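Local structure of putative polyketide cyclase (Pseudomonas putida KT2440, 3F7X) at residues A[76-81]-A[98-103]; A[24-29]-A[125-130]. The protein is of unknown function but, as a SnoaL-like protein, is probably related to polyketide cyclases that close rings in small-molecule substrates. All blocks are in the same frame, centred on the assembly; numbering follows the deposited sequence.

Interaction 1. Residues A[76-81]-A[98-103]; sequences YRERLA and FTVHGQ. With EDO (1,2-ethanediol), chain I; EDO (1,2-ethanediol), chain E.
The R79 side chain leaves the backbone with CG opposite N (chi1 171°) and bends at chi3 (60°), which brings its guanidinium over the ring of H101. H101, with CG beside its own N, projects alongside R79 on the same side of the sheet. The two lie side by side and stack nearly flat, with planes 21° apart. NH2 of R79 does most of the touching, 3.4 Å from CG of H101, off-centre over one ring face. CB of A81 meets the ring obliquely near CD2 and NE2. Exchanging H101 for an alanine would probably leave the R79 guanidinium without its flat support and free to swing.

On the face of E78, L80 and V100 the contacts are mostly apolar. L80 CD1 sits over one face of the F98 ring, a CH-pi contact 4.0 Å from the centroid. L80 CD2 meets CG2 of V100 at 3.8 Å, and V100 CG1 packs on the E78 carboxylate carbon CD. OE2 of E78 is hydrogen-bonded to Y119.

Six backbone hydrogen bonds join the antiparallel strands through the hydrogen-bonded pairs R77-Q103, R79-H101 and A81-T99. R79 N to H101 O is 2.8 Å and nearly straight. E78 N donates to an ethanediol O1 at 3.0 Å.

The two segments are part of the antiparallel hairpin of strands 76-87 and 93-104, at one edge of the sheet within this chain, with 76-87 outermost. Strand 118-130 lies on the other side of 93-104 and bonds to F98, V100 and G102. Helix 22-35 packs on E78 and L80 through Y30 and F33.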
loop_
_atom_site.group_PDB
_atom_site.type_symbol
_atom_site.label_atom_id
_atom_site.label_comp_id
_atom_site.label_asym_id
_atom_site.label_seq_id
_atom_site.Cartn_x
_atom_site.Cartn_y
_atom_site.Cartn_z
ATOM N N TYR A 76 16.758 7.061 11.322
ATOM C CA TYR A 76 16.849 5.901 10.457
ATOM C C TYR A 76 17.775 6.183 9.296
ATOM O O TYR A 76 17.911 7.318 8.844
ATOM C CB TYR A 76 15.503 5.581 9.818
ATOM C CG TYR A 76 14.326 5.477 10.788
ATOM C CD1 TYR A 76 14.019 4.288 11.416
ATOM C CD2 TYR A 76 13.538 6.570 11.081
ATOM C CE1 TYR A 76 12.963 4.188 12.290
ATOM C CE2 TYR A 76 12.457 6.472 11.928
ATOM C CZ TYR A 76 12.183 5.298 12.537
ATOM O OH TYR A 76 11.123 5.238 13.402
ATOM N N ARG A 77 18.355 5.107 8.756
ATOM C CA ARG A 77 18.915 5.180 7.415
ATOM C C ARG A 77 18.343 4.016 6.630
ATOM O O ARG A 77 18.317 2.887 7.095
ATOM C CB ARG A 77 20.442 5.168 7.462
ATOM C CG ARG A 77 21.151 5.146 6.178
ATOM C CD ARG A 77 22.681 4.912 6.404
ATOM N NE ARG A 77 23.165 5.641 7.593
ATOM C CZ ARG A 77 23.622 6.891 7.576
ATOM N NH1 ARG A 77 23.732 7.529 6.408
ATOM N NH2 ARG A 77 23.986 7.504 8.717
ATOM N N GLU A 78 17.796 4.356 5.463
ATOM C CA GLU A 78 17.141 3.355 4.618
ATOM C C GLU A 78 17.652 3.420 3.202
ATOM O O GLU A 78 17.997 4.477 2.691
ATOM C CB GLU A 78 15.635 3.551 4.611
ATOM C CG GLU A 78 15.006 3.267 5.961
ATOM C CD GLU A 78 13.508 3.364 6.003
ATOM O OE1 GLU A 78 12.880 3.833 5.009
ATOM O OE2 GLU A 78 12.938 2.931 7.033
ATOM N N ARG A 79 17.689 2.236 2.583
ATOM C CA ARG A 79 17.955 2.052 1.177
ATOM C C ARG A 79 16.827 1.211 0.616
ATOM O O ARG A 79 16.495 0.157 1.170
ATOM C CB ARG A 79 19.288 1.296 0.973
ATOM C CG ARG A 79 19.546 0.875 -0.420
ATOM C CD ARG A 79 20.881 0.196 -0.526
ATOM N NE ARG A 79 21.027 -1.008 0.303
ATOM C CZ ARG A 79 20.629 -2.238 -0.048
ATOM N NH1 ARG A 79 20.089 -2.466 -1.239
ATOM N NH2 ARG A 79 20.818 -3.219 0.807
ATOM N N LEU A 80 16.264 1.657 -0.509
ATOM C CA LEU A 80 15.174 0.933 -1.129
ATOM C C LEU A 80 15.696 0.153 -2.309
ATOM O O LEU A 80 16.405 0.737 -3.146
ATOM C CB LEU A 80 14.122 1.869 -1.604
ATOM C CG LEU A 80 13.644 2.848 -0.602
ATOM C CD1 LEU A 80 12.497 3.700 -1.205
ATOM C CD2 LEU A 80 13.224 2.245 0.752
ATOM N N ALA A 81 15.377 -1.117 -2.373
ATOM C CA ALA A 81 15.828 -2.035 -3.395
ATOM C C ALA A 81 14.646 -2.569 -4.168
ATOM O O ALA A 81 13.499 -2.489 -3.715
ATOM C CB ALA A 81 16.611 -3.186 -2.748
ATOM N N PHE A 98 8.673 -1.901 -3.367
ATOM C CA PHE A 98 10.092 -2.012 -3.121
ATOM C C PHE A 98 10.350 -2.732 -1.811
ATOM O O PHE A 98 9.440 -3.001 -1.016
ATOM C CB PHE A 98 10.737 -0.612 -3.131
ATOM C CG PHE A 98 10.004 0.408 -2.319
ATOM C CD1 PHE A 98 10.223 0.542 -0.974
ATOM C CD2 PHE A 98 9.066 1.207 -2.918
ATOM C CE1 PHE A 98 9.523 1.464 -0.240
ATOM C CE2 PHE A 98 8.349 2.117 -2.175
ATOM C CZ PHE A 98 8.568 2.249 -0.844
ATOM N N THR A 99 11.624 -3.014 -1.585
ATOM C CA THR A 99 12.094 -3.625 -0.341
ATOM C C THR A 99 12.915 -2.593 0.413
ATOM O O THR A 99 13.896 -2.051 -0.107
ATOM C CB THR A 99 12.953 -4.865 -0.588
ATOM O OG1 THR A 99 12.195 -5.787 -1.352
ATOM C CG2 THR A 99 13.350 -5.501 0.746
ATOM N N VAL A 100 12.504 -2.311 1.636
ATOM C CA VAL A 100 13.226 -1.416 2.531
ATOM C C VAL A 100 14.323 -2.175 3.267
ATOM O O VAL A 100 14.052 -3.154 3.930
ATOM C CB VAL A 100 12.286 -0.773 3.558
ATOM C CG1 VAL A 100 13.070 0.158 4.476
ATOM C CG2 VAL A 100 11.129 -0.035 2.872
ATOM N N HIS A 101 15.553 -1.697 3.117
ATOM C CA HIS A 101 16.699 -2.136 3.904
ATOM C C HIS A 101 17.070 -0.987 4.825
ATOM O O HIS A 101 17.487 0.056 4.361
ATOM C CB HIS A 101 17.898 -2.467 3.018
ATOM C CG HIS A 101 17.660 -3.627 2.124
ATOM N ND1 HIS A 101 18.070 -4.901 2.441
ATOM C CD2 HIS A 101 16.968 -3.724 0.969
ATOM C CE1 HIS A 101 17.675 -5.728 1.484
ATOM N NE2 HIS A 101 17.011 -5.037 0.579
ATOM N N GLY A 102 16.916 -1.165 6.122
ATOM C CA GLY A 102 17.091 -0.047 7.045
ATOM C C GLY A 102 17.926 -0.378 8.249
ATOM O O GLY A 102 18.156 -1.548 8.594
ATOM N N GLN A 103 18.344 0.682 8.917
ATOM C CA GLN A 103 18.987 0.592 10.205
ATOM C C GLN A 103 18.351 1.655 11.123
ATOM O O GLN A 103 18.180 2.788 10.714
ATOM C CB GLN A 103 20.493 0.853 10.091
ATOM C CG GLN A 103 21.225 0.506 11.394
ATOM C CD GLN A 103 22.731 0.492 11.309
ATOM O OE1 GLN A 103 23.332 1.158 10.479
ATOM N NE2 GLN A 103 23.344 -0.253 12.203
HETATM C C1 EDO I . 8.015 -6.961 -3.328
HETATM O O1 EDO I . 8.908 -7.763 -4.127
HETATM C C2 EDO I . 8.825 -6.102 -2.374
HETATM O O2 EDO I . 9.977 -5.618 -3.084
HETATM C C1 EDO E . 16.535 7.400 3.774
HETATM O O1 EDO E . 17.473 7.247 4.871
HETATM C C2 EDO E . 16.159 8.829 3.405
HETATM O O2 EDO E . 17.228 9.463 2.674
#

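Interaction 2. Residues A[24-29]-A[125-130]; sequences ELVNAY and AFFYIH. With EDO (1,2-ethanediol), chain D.
The ring of F127 is met on one face by V26 and at its edge by Y29. V26 CG2 stands over the centre of that face, a CH-pi contact 4.0 Å from the centroid and 12° off the ring normal. The Y29 ring stands almost at right angles to that of F127. F127 presents its CE2 edge to one face of Y29, offset toward the rim, in a T-shaped (edge-to-face) pair. The centroids are 5.4 Å apart and the planes 83° apart. The nearest carbons of this pair, Y29 CE2 and F127 CE2, are 3.9 Å apart. Ethanediol O1 lies at the edge of the Y29 ring, near its plane, and is hydrogen-bonded to Y29 OH (2.6 Å). H51 and N139 also bond to this ethanediol, which probably came from the crystallisation liquor.

V26 uses both of its methyl groups. CG1 is anti to the backbone N (chi1 172°) and reaches F127 CE1 at 3.8 Å, while CG2 covers the ring centre. The two side chains come from opposite directions. L25 and I129 meet tip to tip, with L25 CD2 3.8 Å from I129 CG2. The same L25 methyl also rests near CG1 and CD1 of I129. All five touching residues are buried, and the contact between the segments is made by apolar side-chain atoms.

This is helix-on-sheet packing in the core of the SnoaL-like fold. Helix 22-35 lies across strand 118-130, the short segment axes 11.0 Å apart. Strands 93-104 and 133-141 flank that strand, and their residues A94 and V137 touch V26 and Y29. F126 instead meets F126 of the second subunit.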
loop_
_atom_site.group_PDB
_atom_site.type_symbol
_atom_site.label_atom_id
_atom_site.label_comp_id
_atom_site.label_asym_id
_atom_site.label_seq_id
_atom_site.Cartn_x
_atom_site.Cartn_y
_atom_site.Cartn_z
ATOM N N GLU A 24 9.353 8.785 -14.425
ATOM C CA GLU A 24 10.580 9.495 -14.187
ATOM C C GLU A 24 10.575 10.306 -12.895
ATOM O O GLU A 24 11.568 10.342 -12.173
ATOM C CB GLU A 24 10.908 10.401 -15.367
ATOM C CG GLU A 24 11.295 9.603 -16.641
ATOM C CD GLU A 24 11.322 10.414 -17.938
ATOM O OE1 GLU A 24 10.713 11.496 -18.018
ATOM O OE2 GLU A 24 11.969 9.934 -18.897
ATOM N N LEU A 25 9.461 10.938 -12.599
ATOM C CA LEU A 25 9.287 11.737 -11.411
ATOM C C LEU A 25 9.438 10.866 -10.137
ATOM O O LEU A 25 10.168 11.195 -9.193
ATOM C CB LEU A 25 7.934 12.389 -11.468
ATOM C CG LEU A 25 7.578 13.317 -10.346
ATOM C CD1 LEU A 25 8.535 14.447 -10.142
ATOM C CD2 LEU A 25 6.150 13.889 -10.550
ATOM N N VAL A 26 8.757 9.720 -10.132
ATOM C CA VAL A 26 8.821 8.794 -8.996
ATOM C C VAL A 26 10.209 8.164 -8.912
ATOM O O VAL A 26 10.730 8.001 -7.816
ATOM C CB VAL A 26 7.661 7.779 -9.030
ATOM C CG1 VAL A 26 7.860 6.715 -7.968
ATOM C CG2 VAL A 26 6.319 8.521 -8.877
ATOM N N ASN A 27 10.816 7.813 -10.036
ATOM C CA ASN A 27 12.199 7.350 -9.992
ATOM C C ASN A 27 13.128 8.406 -9.371
ATOM O O ASN A 27 14.017 8.067 -8.608
ATOM C CB ASN A 27 12.720 7.040 -11.373
ATOM C CG ASN A 27 12.223 5.756 -11.929
ATOM O OD1 ASN A 27 11.868 4.863 -11.218
ATOM N ND2 ASN A 27 12.253 5.649 -13.276
ATOM N N ALA A 28 12.920 9.677 -9.721
ATOM C CA ALA A 28 13.735 10.748 -9.155
ATOM C C ALA A 28 13.506 10.901 -7.647
ATOM O O ALA A 28 14.466 11.146 -6.918
ATOM C CB ALA A 28 13.451 12.089 -9.898
ATOM N N TYR A 29 12.261 10.736 -7.213
ATOM C CA TYR A 29 11.908 10.742 -5.813
ATOM C C TYR A 29 12.684 9.705 -5.053
ATOM O O TYR A 29 13.329 10.019 -4.043
ATOM C CB TYR A 29 10.398 10.525 -5.713
ATOM C CG TYR A 29 9.788 10.478 -4.327
ATOM C CD1 TYR A 29 9.304 11.643 -3.735
ATOM C CD2 TYR A 29 9.550 9.292 -3.693
ATOM C CE1 TYR A 29 8.685 11.600 -2.498
ATOM C CE2 TYR A 29 8.925 9.232 -2.455
ATOM C CZ TYR A 29 8.505 10.392 -1.851
ATOM O OH TYR A 29 7.877 10.382 -0.612
ATOM N N ALA A 125 4.123 2.604 -2.077
ATOM C CA ALA A 125 3.544 3.932 -2.011
ATOM C C ALA A 125 2.655 4.164 -3.205
ATOM O O ALA A 125 2.874 3.609 -4.281
ATOM C CB ALA A 125 4.635 4.997 -1.927
ATOM N N PHE A 126 1.669 5.021 -2.989
ATOM C CA PHE A 126 0.828 5.524 -4.055
ATOM C C PHE A 126 0.983 7.040 -4.149
ATOM O O PHE A 126 1.169 7.725 -3.133
ATOM C CB PHE A 126 -0.651 5.184 -3.809
ATOM C CG PHE A 126 -0.942 3.700 -3.966
ATOM C CD1 PHE A 126 -1.243 3.188 -5.232
ATOM C CD2 PHE A 126 -0.851 2.816 -2.913
ATOM C CE1 PHE A 126 -1.459 1.844 -5.395
ATOM C CE2 PHE A 126 -1.074 1.495 -3.109
ATOM C CZ PHE A 126 -1.390 1.026 -4.328
ATOM N N PHE A 127 0.879 7.538 -5.384
ATOM C CA PHE A 127 1.115 8.941 -5.689
ATOM C C PHE A 127 -0.019 9.519 -6.508
ATOM O O PHE A 127 -0.575 8.849 -7.401
ATOM C CB PHE A 127 2.387 9.089 -6.516
ATOM C CG PHE A 127 3.622 8.591 -5.843
ATOM C CD1 PHE A 127 3.979 7.272 -5.945
ATOM C CD2 PHE A 127 4.410 9.425 -5.097
ATOM C CE1 PHE A 127 5.115 6.790 -5.305
ATOM C CE2 PHE A 127 5.561 8.949 -4.459
ATOM C CZ PHE A 127 5.911 7.637 -4.579
ATOM N N TYR A 128 -0.326 10.796 -6.263
ATOM C CA TYR A 128 -1.100 11.639 -7.166
ATOM C C TYR A 128 -0.148 12.736 -7.621
ATOM O O TYR A 128 0.561 13.324 -6.797
ATOM C CB TYR A 128 -2.308 12.239 -6.449
ATOM C CG TYR A 128 -3.050 13.286 -7.222
ATOM C CD1 TYR A 128 -3.563 13.027 -8.485
ATOM C CD2 TYR A 128 -3.221 14.548 -6.704
ATOM C CE1 TYR A 128 -4.251 13.999 -9.191
ATOM C CE2 TYR A 128 -3.915 15.534 -7.424
ATOM C CZ TYR A 128 -4.405 15.239 -8.651
ATOM O OH TYR A 128 -5.089 16.201 -9.360
ATOM N N ILE A 129 -0.142 12.987 -8.920
ATOM C CA ILE A 129 0.751 13.922 -9.582
ATOM C C ILE A 129 -0.086 14.947 -10.325
ATOM O O ILE A 129 -1.025 14.597 -11.029
ATOM C CB ILE A 129 1.691 13.177 -10.546
ATOM C CG1 ILE A 129 2.608 12.272 -9.717
ATOM C CG2 ILE A 129 2.513 14.140 -11.439
ATOM C CD1 ILE A 129 3.246 11.178 -10.530
ATOM N N HIS A 130 0.261 16.211 -10.138
ATOM C CA HIS A 130 -0.497 17.309 -10.723
ATOM C C HIS A 130 0.443 18.437 -11.020
ATOM O O HIS A 130 1.299 18.753 -10.214
ATOM C CB HIS A 130 -1.627 17.737 -9.780
ATOM C CG HIS A 130 -2.660 18.640 -10.409
ATOM N ND1 HIS A 130 -3.537 18.212 -11.378
ATOM C CD2 HIS A 130 -2.997 19.928 -10.147
ATOM C CE1 HIS A 130 -4.352 19.201 -11.705
ATOM N NE2 HIS A 130 -4.031 20.257 -10.988
HETATM C C1 EDO D . 8.898 8.303 1.863
HETATM O O1 EDO D . 7.926 8.248 0.855
HETATM C C2 EDO D . 8.552 9.363 2.937
HETATM O O2 EDO D . 7.275 9.084 3.607
#

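From the N terminus, helix 22-35 comes first. Its segment 24-29 waits almost a hundred residues for its partner 125-130, so interaction 2 closes a long loop. Interaction 1 is nested inside that loop. It closes a short one, in which strand 76-87 turns back into strand 93-104. The next strand, 118-130, runs alongside 93-104 and carries the second half of interaction 2. The contacts therefore share one sheet, although their centres are about 18 Å apart. They touch where F98 packs against A125. Interaction 1 joins neighbouring strands at one edge of the sheet, while interaction 2 fastens the first helix onto the sheet.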